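Local coordinates for protein carbonic anhydrase (PDB 6LAC) that probably catalyses the reversible, zinc-dependent hydration of carbon dioxide to hydrogencarbonate as a beta-class carbonic anhydrase, at residues Gln28-Gly33 with Ala70-Ala75; Phe53-Arg56 with Met61-Asp64; Arg82-Cys87 with His144-Ser149. The protein carries 1 engineered substitution. One frame throughout, in Å; residues are numbered along the deposited sequence.

Interaction 1 (Gln28-Gly33 with Ala70-Ala75)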
ATOM      1  N   GLN A  28      -2.339 -13.927   9.747  1.00 17.62           N
ATOM      2  CA  GLN A  28      -2.132 -12.691   8.966  1.00 16.47           C
ATOM      3  C   GLN A  28      -3.347 -11.809   9.110  1.00 14.15           C
ATOM      4  O   GLN A  28      -4.470 -12.267   9.167  1.00 15.71           O
ATOM      5  CB  GLN A  28      -1.831 -13.009   7.524  1.00 20.19           C
ATOM      6  CG  GLN A  28      -0.356 -13.308   7.311  1.00 24.90           C
ATOM      7  CD  GLN A  28      -0.150 -13.665   5.870  1.00 28.85           C
ATOM      8  OE1 GLN A  28      -0.690 -14.672   5.406  1.00 29.45           O
ATOM      9  NE2 GLN A  28       0.520 -12.792   5.138  1.00 28.20           N
ATOM     10  N   VAL A  29      -3.089 -10.501   9.137  1.00 12.24           N
ATOM     11  CA  VAL A  29      -4.141  -9.465   9.214  1.00 11.26           C
ATOM     12  C   VAL A  29      -4.004  -8.583   7.981  1.00 10.03           C
ATOM     13  O   VAL A  29      -2.865  -8.135   7.685  1.00 11.26           O
ATOM     14  CB  VAL A  29      -3.998  -8.653  10.513  1.00 11.58           C
ATOM     15  CG1 VAL A  29      -4.992  -7.522  10.551  1.00 12.80           C
ATOM     16  CG2 VAL A  29      -4.067  -9.570  11.753  1.00 13.03           C
ATOM     17  N   LEU A  30      -5.101  -8.320   7.292  1.00  9.54           N
ATOM     18  CA  LEU A  30      -5.073  -7.340   6.172  1.00  8.94           C
ATOM     19  C   LEU A  30      -5.148  -5.973   6.817  1.00  9.48           C
ATOM     20  O   LEU A  30      -6.161  -5.611   7.456  1.00  9.83           O
ATOM     21  CB  LEU A  30      -6.241  -7.592   5.233  1.00  9.94           C
ATOM     22  CG  LEU A  30      -6.512  -6.493   4.200  1.00  9.88           C
ATOM     23  CD1 LEU A  30      -5.300  -6.237   3.298  1.00  9.78           C
ATOM     24  CD2 LEU A  30      -7.717  -6.818   3.389  1.00 10.82           C
ATOM     25  N   TRP A  31      -4.087  -5.192   6.640  1.00 10.00           N
ATOM     26  CA  TRP A  31      -3.929  -3.833   7.211  1.00  9.50           C
ATOM     27  C   TRP A  31      -4.115  -2.850   6.075  1.00  9.56           C
ATOM     28  O   TRP A  31      -3.238  -2.856   5.168  1.00 10.61           O
ATOM     29  CB  TRP A  31      -2.579  -3.689   7.883  1.00  9.38           C
ATOM     30  CG  TRP A  31      -2.434  -2.423   8.652  1.00  9.87           C
ATOM     31  CD1 TRP A  31      -2.083  -1.180   8.210  1.00  9.80           C
ATOM     32  CD2 TRP A  31      -2.664  -2.295  10.054  1.00 10.19           C
ATOM     33  NE1 TRP A  31      -2.130  -0.287   9.242  1.00 10.41           N
ATOM     34  CE2 TRP A  31      -2.463  -0.943  10.391  1.00 10.99           C
ATOM     35  CE3 TRP A  31      -3.050  -3.179  11.055  1.00 11.67           C
ATOM     36  CZ2 TRP A  31      -2.625  -0.472  11.709  1.00 11.78           C
ATOM     37  CZ3 TRP A  31      -3.197  -2.717  12.336  1.00 13.66           C
ATOM     38  CH2 TRP A  31      -2.988  -1.398  12.653  1.00 13.79           C
ATOM     39  N   ILE A  32      -5.134  -2.040   6.068  1.00  8.72           N
ATOM     40  CA  ILE A  32      -5.426  -1.026   5.030  1.00  9.41           C
ATOM     41  C   ILE A  32      -5.091   0.321   5.604  1.00  9.81           C
ATOM     42  O   ILE A  32      -5.752   0.764   6.536  1.00 10.60           O
ATOM     43  CB  ILE A  32      -6.856  -1.104   4.553  1.00  9.89           C
ATOM     44  CG1 ILE A  32      -7.141  -2.481   3.961  1.00 10.78           C
ATOM     45  CG2 ILE A  32      -7.165   0.007   3.566  1.00 10.83           C
ATOM     46  CD1 ILE A  32      -8.612  -2.799   3.773  1.00 12.05           C
ATOM     47  N   GLY A  33      -4.043   0.942   5.106  1.00  9.28           N
ATOM     48  CA  GLY A  33      -3.543   2.228   5.571  1.00  9.74           C
ATOM     49  C   GLY A  33      -3.454   3.182   4.399  1.00  9.82           C
ATOM     50  O   GLY A  33      -3.711   2.871   3.223  1.00  9.62           O
ATOM     51  N   ALA A  70      -9.387  -7.455  -5.888  1.00 16.98           N
ATOM     52  CA  ALA A  70      -8.392  -8.543  -5.936  1.00 15.94           C
ATOM     53  C   ALA A  70      -7.629  -8.652  -4.605  1.00 13.99           C
ATOM     54  O   ALA A  70      -7.150  -9.734  -4.250  1.00 14.07           O
ATOM     55  CB  ALA A  70      -7.413  -8.379  -7.082  1.00 16.93           C
ATOM     56  N   THR A  71      -7.336  -7.508  -3.975  1.00 13.43           N
ATOM     57  CA  THR A  71      -6.559  -7.521  -2.717  1.00 13.97           C
ATOM     58  C   THR A  71      -7.411  -8.188  -1.628  1.00 13.04           C
ATOM     59  O   THR A  71      -6.932  -9.080  -0.916  1.00 13.77           O
ATOM     60  CB  THR A  71      -6.104  -6.112  -2.344  1.00 14.09           C
ATOM     61  OG1 THR A  71      -5.334  -5.606  -3.429  1.00 15.46           O
ATOM     62  CG2 THR A  71      -5.258  -6.149  -1.099  1.00 16.47           C
ATOM     63  N   LEU A  72      -8.652  -7.760  -1.548  1.00 13.91           N
ATOM     64  CA  LEU A  72      -9.595  -8.361  -0.585  1.00 14.15           C
ATOM     65  C   LEU A  72      -9.753  -9.853  -0.910  1.00 14.63           C
ATOM     66  O   LEU A  72      -9.677 -10.726   0.027  1.00 16.52           O
ATOM     67  CB  LEU A  72     -10.928  -7.604  -0.606  1.00 15.86           C
ATOM     68  CG  LEU A  72     -11.995  -8.155   0.336  1.00 17.50           C
ATOM     69  CD1 LEU A  72     -11.561  -7.933   1.780  1.00 18.36           C
ATOM     70  CD2 LEU A  72     -13.352  -7.538   0.074  1.00 18.25           C
ATOM     71  N   GLY A  73      -9.945 -10.200  -2.190  1.00 15.60           N
ATOM     72  CA  GLY A  73     -10.126 -11.594  -2.600  1.00 15.60           C
ATOM     73  C   GLY A  73      -8.915 -12.445  -2.287  1.00 15.45           C
ATOM     74  O   GLY A  73      -9.056 -13.538  -1.755  1.00 16.45           O
ATOM     75  N   TYR A  74      -7.713 -11.971  -2.552  1.00 14.42           N
ATOM     76  CA  TYR A  74      -6.505 -12.737  -2.218  1.00 14.66           C
ATOM     77  C   TYR A  74      -6.414 -12.963  -0.699  1.00 14.23           C
ATOM     78  O   TYR A  74      -6.105 -14.047  -0.186  1.00 14.69           O
ATOM     79  CB  TYR A  74      -5.260 -12.012  -2.739  1.00 15.26           C
ATOM     80  CG  TYR A  74      -3.969 -12.729  -2.505  1.00 15.02           C
ATOM     81  CD1 TYR A  74      -3.599 -13.812  -3.299  1.00 17.58           C
ATOM     82  CD2 TYR A  74      -3.084 -12.355  -1.512  1.00 15.35           C
ATOM     83  CE1 TYR A  74      -2.391 -14.459  -3.122  1.00 16.99           C
ATOM     84  CE2 TYR A  74      -1.880 -12.997  -1.310  1.00 16.82           C
ATOM     85  CZ  TYR A  74      -1.520 -14.024  -2.150  1.00 16.66           C
ATOM     86  OH  TYR A  74      -0.352 -14.610  -1.861  1.00 16.62           O
ATOM     87  N   ALA A  75      -6.625 -11.882   0.051  1.00 13.51           N
ATOM     88  CA  ALA A  75      -6.598 -11.955   1.529  1.00 13.71           C
ATOM     89  C   ALA A  75      -7.566 -13.026   2.063  1.00 12.82           C
ATOM     90  O   ALA A  75      -7.138 -13.847   2.895  1.00 14.06           O
ATOM     91  CB  ALA A  75      -6.898 -10.598   2.089  1.00 12.80           C
TER
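Leu30 packs against Thr71, Leu72 and Ala75 in a buried, wholly apolar strand-to-helix contact, where helix 66-77 packs on one face of the central sheet. No hydrogen bond crosses it; methyl groups do all the touching. With CG anti to the backbone N (chi1 168°), Leu30 carries its two methyls away from the strand and splits them between helix residues. CD2 serves two residues, meeting CB of Ala75 at 4.1 Å and CD1 of Leu72 at 4.3 Å. The other branch faces Thr71, with Leu30 CD1 4.4 Å from Thr71 CG2, a looser approach. Thr71 presents its methyl, while its hydroxyl is hydrogen-bonded to Ser67 O within the helix. Leu72 reaches in only with the end of its side chain, whereas the CB of Ala75 points toward the strand. The strand and helix segments run nearly antiparallel, at 161°, with axes 10.0 Å apart. Phe53 and Ile84, from the strands flanking 29-34, extend the apolar layer, and Trp107, Leu58 and Ile94 of the second subunit pack on the helix. Strand 52-57, helix 66-77 and strand 83-89 form a beta-alpha-beta crossover that passes over strand 29-34, an arrangement characteristic of the alpha/beta core of beta-class carbonic anhydrases.

Interaction 2 (Phe53-Arg56 with Met61-Asp64)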
ATOM      1  N   PHE A  53      -0.290  -8.129   6.342  1.00 10.85           N
ATOM      2  CA  PHE A  53      -0.458  -8.155   4.890  1.00  9.45           C
ATOM      3  C   PHE A  53      -1.013  -6.770   4.582  1.00  9.54           C
ATOM      4  O   PHE A  53      -2.156  -6.467   4.916  1.00 10.01           O
ATOM      5  CB  PHE A  53      -1.378  -9.321   4.511  1.00 10.54           C
ATOM      6  CG  PHE A  53      -1.578  -9.428   3.032  1.00 10.23           C
ATOM      7  CD1 PHE A  53      -0.584  -9.965   2.243  1.00 10.78           C
ATOM      8  CD2 PHE A  53      -2.754  -9.004   2.446  1.00 11.12           C
ATOM      9  CE1 PHE A  53      -0.767 -10.020   0.874  1.00 11.27           C
ATOM     10  CE2 PHE A  53      -2.907  -9.044   1.059  1.00 12.45           C
ATOM     11  CZ  PHE A  53      -1.908  -9.556   0.296  1.00 12.33           C
ATOM     12  N   GLU A  54      -0.171  -5.909   4.014  1.00 10.07           N
ATOM     13  CA  GLU A  54      -0.427  -4.457   4.028  1.00  9.82           C
ATOM     14  C   GLU A  54      -0.917  -3.995   2.663  1.00 10.02           C
ATOM     15  O   GLU A  54      -0.157  -4.176   1.672  1.00 11.37           O
ATOM     16  CB  GLU A  54       0.857  -3.779   4.466  1.00 10.39           C
ATOM     17  CG  GLU A  54       0.738  -2.278   4.612  1.00 11.23           C
ATOM     18  CD  GLU A  54       2.016  -1.593   5.096  1.00 11.29           C
ATOM     19  OE1 GLU A  54       3.070  -2.236   5.029  1.00 12.56           O
ATOM     20  OE2 GLU A  54       1.941  -0.399   5.452  1.00 12.22           O
ATOM     21  N   TYR A  55      -2.047  -3.317   2.618  1.00  9.69           N
ATOM     22  CA  TYR A  55      -2.523  -2.633   1.410  1.00  9.71           C
ATOM     23  C   TYR A  55      -2.534  -1.167   1.766  1.00  9.20           C
ATOM     24  O   TYR A  55      -3.250  -0.730   2.680  1.00 10.82           O
ATOM     25  CB  TYR A  55      -3.925  -3.118   0.996  1.00 10.96           C
ATOM     26  CG  TYR A  55      -4.404  -2.477  -0.287  1.00 11.30           C
ATOM     27  CD1 TYR A  55      -3.668  -2.655  -1.459  1.00 14.13           C
ATOM     28  CD2 TYR A  55      -5.485  -1.631  -0.343  1.00 13.98           C
ATOM     29  CE1 TYR A  55      -3.993  -2.033  -2.656  1.00 15.34           C
ATOM     30  CE2 TYR A  55      -5.829  -1.006  -1.545  1.00 14.12           C
ATOM     31  CZ  TYR A  55      -5.069  -1.194  -2.687  1.00 15.69           C
ATOM     32  OH  TYR A  55      -5.269  -0.530  -3.885  1.00 17.93           O
ATOM     33  N   ARG A  56      -1.691  -0.384   1.102  1.00  9.47           N
ATOM     34  CA  ARG A  56      -1.546   1.050   1.438  1.00  9.55           C
ATOM     35  C   ARG A  56      -1.903   1.868   0.232  1.00  9.64           C
ATOM     36  O   ARG A  56      -1.261   1.729  -0.818  1.00 10.24           O
ATOM     37  CB  ARG A  56      -0.185   1.353   2.022  1.00  9.41           C
ATOM     38  CG  ARG A  56      -0.127   2.772   2.576  1.00  9.50           C
ATOM     39  CD  ARG A  56       1.065   2.913   3.496  1.00  9.96           C
ATOM     40  NE  ARG A  56       0.995   2.102   4.712  1.00 10.59           N
ATOM     41  CZ  ARG A  56       0.394   2.419   5.850  1.00 10.77           C
ATOM     42  NH1 ARG A  56      -0.227   3.561   6.006  1.00  9.94           N
ATOM     43  NH2 ARG A  56       0.394   1.520   6.826  1.00 10.82           N
ATOM     44  N   MET A  61      -8.625   4.031   1.682  1.00 11.22           N
ATOM     45  CA  MET A  61      -9.930   3.687   1.113  1.00 12.02           C
ATOM     46  C   MET A  61      -9.878   2.398   0.335  1.00 13.53           C
ATOM     47  O   MET A  61      -8.828   1.985  -0.144  1.00 14.86           O
ATOM     48  CB  MET A  61     -10.448   4.800   0.190  1.00 13.01           C
ATOM     49  CG  MET A  61     -10.611   6.135   0.883  1.00 13.43           C
ATOM     50  SD  MET A  61     -11.447   7.221  -0.276  1.00 18.00           S
ATOM     51  CE  MET A  61     -11.211   8.755   0.602  1.00 22.87           C
ATOM     52  N   MET A  62     -11.008   1.728   0.346  1.00 14.23           N
ATOM     53  CA  MET A  62     -11.294   0.633  -0.603  1.00 14.59           C
ATOM     54  C   MET A  62     -12.467   1.093  -1.463  1.00 14.33           C
ATOM     55  O   MET A  62     -13.560   1.442  -0.959  1.00 16.61           O
ATOM     56  CB  MET A  62     -11.655  -0.636   0.157  1.00 16.02           C
ATOM     57  CG  MET A  62     -10.543  -1.074   1.059  1.00 16.91           C
ATOM     58  SD  MET A  62      -9.215  -1.804   0.136  1.00 19.18           S
ATOM     59  CE  MET A  62      -9.897  -3.476   0.148  1.00 18.14           C
ATOM     60  N   VAL A  63     -12.245   1.132  -2.753  1.00 15.25           N
ATOM     61  CA  VAL A  63     -13.235   1.686  -3.719  1.00 16.62           C
ATOM     62  C   VAL A  63     -13.599   0.565  -4.688  1.00 17.68           C
ATOM     63  O   VAL A  63     -13.020  -0.555  -4.629  1.00 18.19           O
ATOM     64  CB  VAL A  63     -12.643   2.927  -4.414  1.00 17.78           C
ATOM     65  CG1 VAL A  63     -12.235   4.007  -3.421  1.00 20.22           C
ATOM     66  CG2 VAL A  63     -11.493   2.569  -5.326  1.00 18.04           C
ATOM     67  N   ASP A  64     -14.513   0.875  -5.597  1.00 21.58           N
ATOM     68  CA  ASP A  64     -14.987  -0.134  -6.569  1.00 24.67           C
ATOM     69  C   ASP A  64     -13.976  -0.193  -7.706  1.00 28.15           C
ATOM     70  O   ASP A  64     -14.163   0.521  -8.719  1.00 32.08           O
ATOM     71  CB  ASP A  64     -16.373   0.229  -7.097  1.00 30.84           C
ATOM     72  CG  ASP A  64     -16.995  -0.848  -7.966  1.00 36.90           C
ATOM     73  OD1 ASP A  64     -16.399  -1.933  -8.090  1.00 37.57           O
ATOM     74  OD2 ASP A  64     -18.091  -0.600  -8.494  1.00 41.58           O
TER
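Tyr55 and Met62 meet obliquely: the sulfur of the methionine sits beside the phenol ring, neither squarely over its face nor at its edge. Met62 SD is 4.8 Å from the ring centroid, on a line 63° off the ring normal, and its nearest ring atom is Tyr55 CD2 at 3.8 Å. This is a Met-aromatic contact made on one flank of the ring, by CD2 and CE2. The CB of Met62 does not point at the tyrosine; bends at chi2 (-75°) and chi3 (-88°) bring the thioether to it. Near the ring plane, at the edge, lies the carbonyl oxygen of Met61, which is hydrogen-bonded to Ser57 OG. The far end of the ring belongs to the dimer, since Tyr55 OH is hydrogen-bonded to Tyr55 OH of the second subunit.

On the other side of the strand, Arg56 grips Glu54 side-on. Its NE and NH2 both reach the single oxygen Glu54 OE2, each at 2.8 Å, with that oxygen in the guanidinium plane and the two nitrogens on opposite faces of the carboxylate plane. Further bonds from Arg56 NH1 to Cys34 O and from NH2 to Glu41 fix the rotation of the guanidinium. In another structure of this protein Glu54 binds a second zinc ion, absent from this chain.

Within the fold, the contact brings the loop that follows strand 52-57 back against Tyr55 of that strand. Ser67 and Thr71 of helix 66-77 pack on Tyr55, while Met62 also touches Ile32 of strand 29-34 and Cys68 of that helix, and Met61 turns to helix 107-117.

Interaction 3 (Arg82-Cys87 with His144-Ser149)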
ATOM      1  N   ARG A  82      -8.789 -13.520   8.646  1.00 12.90           N
ATOM      2  CA  ARG A  82     -10.021 -13.401   9.442  1.00 13.30           C
ATOM      3  C   ARG A  82     -10.205 -12.051  10.103  1.00 11.93           C
ATOM      4  O   ARG A  82     -11.266 -11.781  10.691  1.00 12.59           O
ATOM      5  CB  ARG A  82     -10.081 -14.448  10.550  1.00 16.07           C
ATOM      6  CG  ARG A  82      -9.876 -15.874  10.066  1.00 20.86           C
ATOM      7  CD  ARG A  82     -10.728 -16.216   8.900  1.00 26.93           C
ATOM      8  NE  ARG A  82     -10.988 -17.653   8.952  1.00 34.16           N
ATOM      9  CZ  ARG A  82     -11.486 -18.358   7.959  1.00 39.82           C
ATOM     10  NH1 ARG A  82     -11.702 -19.651   8.130  1.00 44.88           N
ATOM     11  NH2 ARG A  82     -11.778 -17.776   6.812  1.00 42.62           N
ATOM     12  N   ASN A  83      -9.224 -11.156   9.902  1.00 11.35           N
ATOM     13  CA  ASN A  83      -9.268  -9.804  10.485  1.00 10.99           C
ATOM     14  C   ASN A  83      -8.739  -8.804   9.450  1.00  9.37           C
ATOM     15  O   ASN A  83      -7.668  -9.039   8.875  1.00 10.80           O
ATOM     16  CB  ASN A  83      -8.461  -9.684  11.766  1.00 11.99           C
ATOM     17  CG  ASN A  83      -9.093 -10.432  12.941  1.00 13.13           C
ATOM     18  OD1 ASN A  83     -10.037  -9.914  13.525  1.00 14.40           O
ATOM     19  ND2 ASN A  83      -8.582 -11.640  13.181  1.00 16.54           N
ATOM     20  N   ILE A  84      -9.455  -7.713   9.342  1.00  9.62           N
ATOM     21  CA  ILE A  84      -9.092  -6.565   8.467  1.00  9.27           C
ATOM     22  C   ILE A  84      -9.055  -5.346   9.374  1.00 10.02           C
ATOM     23  O   ILE A  84     -10.033  -5.173  10.133  1.00 10.56           O
ATOM     24  CB  ILE A  84     -10.090  -6.365   7.340  1.00  9.80           C
ATOM     25  CG1 ILE A  84     -10.128  -7.598   6.442  1.00 10.24           C
ATOM     26  CG2 ILE A  84      -9.728  -5.095   6.537  1.00 10.45           C
ATOM     27  CD1 ILE A  84     -11.201  -7.599   5.370  1.00 11.49           C
ATOM     28  N   VAL A  85      -8.013  -4.541   9.329  1.00 10.41           N
ATOM     29  CA  VAL A  85      -7.982  -3.256  10.043  1.00 10.47           C
ATOM     30  C   VAL A  85      -7.966  -2.164   8.998  1.00 10.11           C
ATOM     31  O   VAL A  85      -7.062  -2.224   8.115  1.00 11.20           O
ATOM     32  CB  VAL A  85      -6.765  -3.189  10.969  1.00 10.97           C
ATOM     33  CG1 VAL A  85      -6.752  -1.827  11.665  1.00 11.13           C
ATOM     34  CG2 VAL A  85      -6.778  -4.289  11.999  1.00 11.39           C
ATOM     35  N   ILE A  86      -8.832  -1.182   9.077  1.00  9.41           N
ATOM     36  CA  ILE A  86      -8.707   0.074   8.301  1.00 10.14           C
ATOM     37  C   ILE A  86      -8.150   1.119   9.242  1.00 10.65           C
ATOM     38  O   ILE A  86      -8.793   1.431  10.254  1.00 10.92           O
ATOM     39  CB  ILE A  86     -10.025   0.495   7.667  1.00 11.39           C
ATOM     40  CG1 ILE A  86     -10.547  -0.653   6.805  1.00 13.57           C
ATOM     41  CG2 ILE A  86      -9.864   1.806   6.888  1.00 12.66           C
ATOM     42  CD1 ILE A  86     -11.798  -0.354   6.043  1.00 14.49           C
ATOM     43  N   CYS A  87      -6.933   1.545   8.981  1.00  9.96           N
ATOM     44  CA  CYS A  87      -6.228   2.503   9.835  1.00  9.98           C
ATOM     45  C   CYS A  87      -6.146   3.846   9.135  1.00  9.58           C
ATOM     46  O   CYS A  87      -5.459   3.953   8.095  1.00 10.83           O
ATOM     47  CB  CYS A  87      -4.849   2.021  10.138  1.00 10.02           C
ATOM     48  SG  CYS A  87      -4.019   3.017  11.408  1.00 11.88           S
ATOM     49  N   HIS A 144     -17.707   0.469   7.329  1.00 11.35           N
ATOM     50  CA  HIS A 144     -19.120   0.102   7.064  1.00 13.81           C
ATOM     51  C   HIS A 144     -19.253  -0.334   5.612  1.00 15.43           C
ATOM     52  O   HIS A 144     -19.863  -1.371   5.297  1.00 15.80           O
ATOM     53  CB  HIS A 144     -20.026   1.281   7.374  1.00 16.01           C
ATOM     54  CG  HIS A 144     -21.427   1.064   6.916  1.00 23.28           C
ATOM     55  ND1 HIS A 144     -22.258   0.184   7.583  1.00 27.15           N
ATOM     56  CD2 HIS A 144     -22.096   1.510   5.831  1.00 26.00           C
ATOM     57  CE1 HIS A 144     -23.423   0.119   6.952  1.00 26.46           C
ATOM     58  NE2 HIS A 144     -23.355   0.933   5.871  1.00 28.42           N
ATOM     59  N   SER A 145     -18.661   0.388   4.691  1.00 15.63           N
ATOM     60  CA  SER A 145     -18.728   0.108   3.250  1.00 16.54           C
ATOM     61  C   SER A 145     -18.106  -1.255   2.983  1.00 14.96           C
ATOM     62  O   SER A 145     -18.701  -2.064   2.225  1.00 15.69           O
ATOM     63  CB  SER A 145     -18.041   1.175   2.440  1.00 18.83           C
ATOM     64  OG  SER A 145     -18.036   0.806   1.085  1.00 29.24           O
ATOM     65  N   LEU A 146     -16.958  -1.563   3.592  1.00 13.99           N
ATOM     66  CA  LEU A 146     -16.274  -2.828   3.325  1.00 13.44           C
ATOM     67  C   LEU A 146     -17.121  -3.987   3.877  1.00 13.31           C
ATOM     68  O   LEU A 146     -17.176  -5.041   3.237  1.00 15.09           O
ATOM     69  CB  LEU A 146     -14.859  -2.800   3.891  1.00 13.83           C
ATOM     70  CG  LEU A 146     -13.990  -3.929   3.378  1.00 14.47           C
ATOM     71  CD1 LEU A 146     -13.888  -3.918   1.859  1.00 15.85           C
ATOM     72  CD2 LEU A 146     -12.623  -3.831   4.044  1.00 15.75           C
ATOM     73  N   ARG A 147     -17.800  -3.829   4.990  1.00 14.87           N
ATOM     74  CA  ARG A 147     -18.674  -4.923   5.514  1.00 15.76           C
ATOM     75  C   ARG A 147     -19.830  -5.195   4.539  1.00 18.75           C
ATOM     76  O   ARG A 147     -20.372  -6.331   4.517  1.00 18.83           O
ATOM     77  CB  ARG A 147     -19.245  -4.537   6.865  1.00 17.02           C
ATOM     78  CG  ARG A 147     -18.246  -4.461   7.992  1.00 15.58           C
ATOM     79  CD  ARG A 147     -18.929  -4.332   9.347  1.00 16.95           C
ATOM     80  NE  ARG A 147     -18.004  -4.242  10.431  1.00 15.71           N
ATOM     81  CZ  ARG A 147     -17.919  -3.276  11.315  1.00 15.23           C
ATOM     82  NH1 ARG A 147     -18.857  -2.329  11.330  1.00 19.78           N
ATOM     83  NH2 ARG A 147     -17.008  -3.280  12.232  1.00 16.63           N
ATOM     84  N   GLN A 148     -20.250  -4.229   3.753  1.00 20.83           N
ATOM     85  CA  GLN A 148     -21.440  -4.403   2.872  1.00 22.73           C
ATOM     86  C   GLN A 148     -21.005  -5.046   1.562  1.00 20.95           C
ATOM     87  O   GLN A 148     -21.847  -5.537   0.750  1.00 23.79           O
ATOM     88  CB  GLN A 148     -22.131  -3.046   2.788  1.00 25.10           C
ATOM     89  CG  GLN A 148     -22.696  -2.679   4.151  1.00 25.40           C
ATOM     90  CD  GLN A 148     -23.736  -1.614   3.947  1.00 38.88           C
ATOM     91  OE1 GLN A 148     -23.418  -0.429   3.901  1.00 41.08           O
ATOM     92  NE2 GLN A 148     -24.966  -2.057   3.728  1.00 43.39           N
ATOM     93  N   SER A 149     -19.718  -5.126   1.301  1.00 20.24           N
ATOM     94  CA  SER A 149     -19.247  -5.861   0.116  1.00 20.65           C
ATOM     95  C   SER A 149     -19.747  -7.309   0.147  1.00 21.80           C
ATOM     96  O   SER A 149     -19.840  -7.908   1.245  1.00 20.96           O
ATOM     97  CB  SER A 149     -17.748  -5.784  -0.006  1.00 22.69           C
ATOM     98  OG  SER A 149     -17.106  -6.599   0.970  1.00 22.50           O
TER
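Where Ile84 and Ile86 meet Leu146 no flat group takes part; the ring of His144 is on the side of the helix turned from the sheet, and the placement of Gln148 CG over one of its faces is doubtful. The contact proper is aliphatic packing of an alpha/beta fold, joining the inner strand 83-89 of the sheet to the last turn of helix 127-148. One methyl carries the helix side of it. Leu146 CD2 comes within 4.0 Å of Ile84 CG2 and 4.1 Å of Ile86 CD1, so that a single branch bridges two residues that point the same way from the strand. The two approaches differ. Ile84 and Leu146 reach for each other tip to tip, and the isoleucine uses its short branch, placed anti to the backbone N by chi1 of -62°. Ile86 instead slants past the leucine and touches with the end of its longer arm. Leu146 owes its reach to a CG that also stands anti to the backbone N, at chi1 -166°.

Leu72 of helix 66-77 packs on both Ile84 and Leu146, so the two helices share the apolar layer on this face of the sheet. Directly behind the contact the chain changes direction: Ser149 is the N-cap of helix 150-157, its OG bonded to the backbone N of Ala152. Ser149 N also bonds to the carbonyl oxygen of Leu146, and Ser149 OG donates to that same Leu146 O at 2.8 Å, in the carbonyl plane, with a C=O...OG angle of 155°.

The three contacts line one face of a continuous sheet. Interactions 1 and 2 have centres about 7 Å apart and are joined by the backbone bond from Tyr55 N to Trp31 O (2.9 Å). Interaction 3, about 10 Å from the centre of each, joins interaction 1 through Ile32 N and Val85 O at 2.8 Å and through the methyls Leu72 CD1 and Ile84 CD1 at 3.6 Å. Interactions 1 and 2 also touch the second subunit. Strands 29-34 and 83-89 end in the zinc ligands Cys34 and His89, with Asp36 and Cys92 completing the site; the side chains of Met61 (interaction 2) and Ile86 (interaction 3) lie about 9 and 11 Å from the zinc ion.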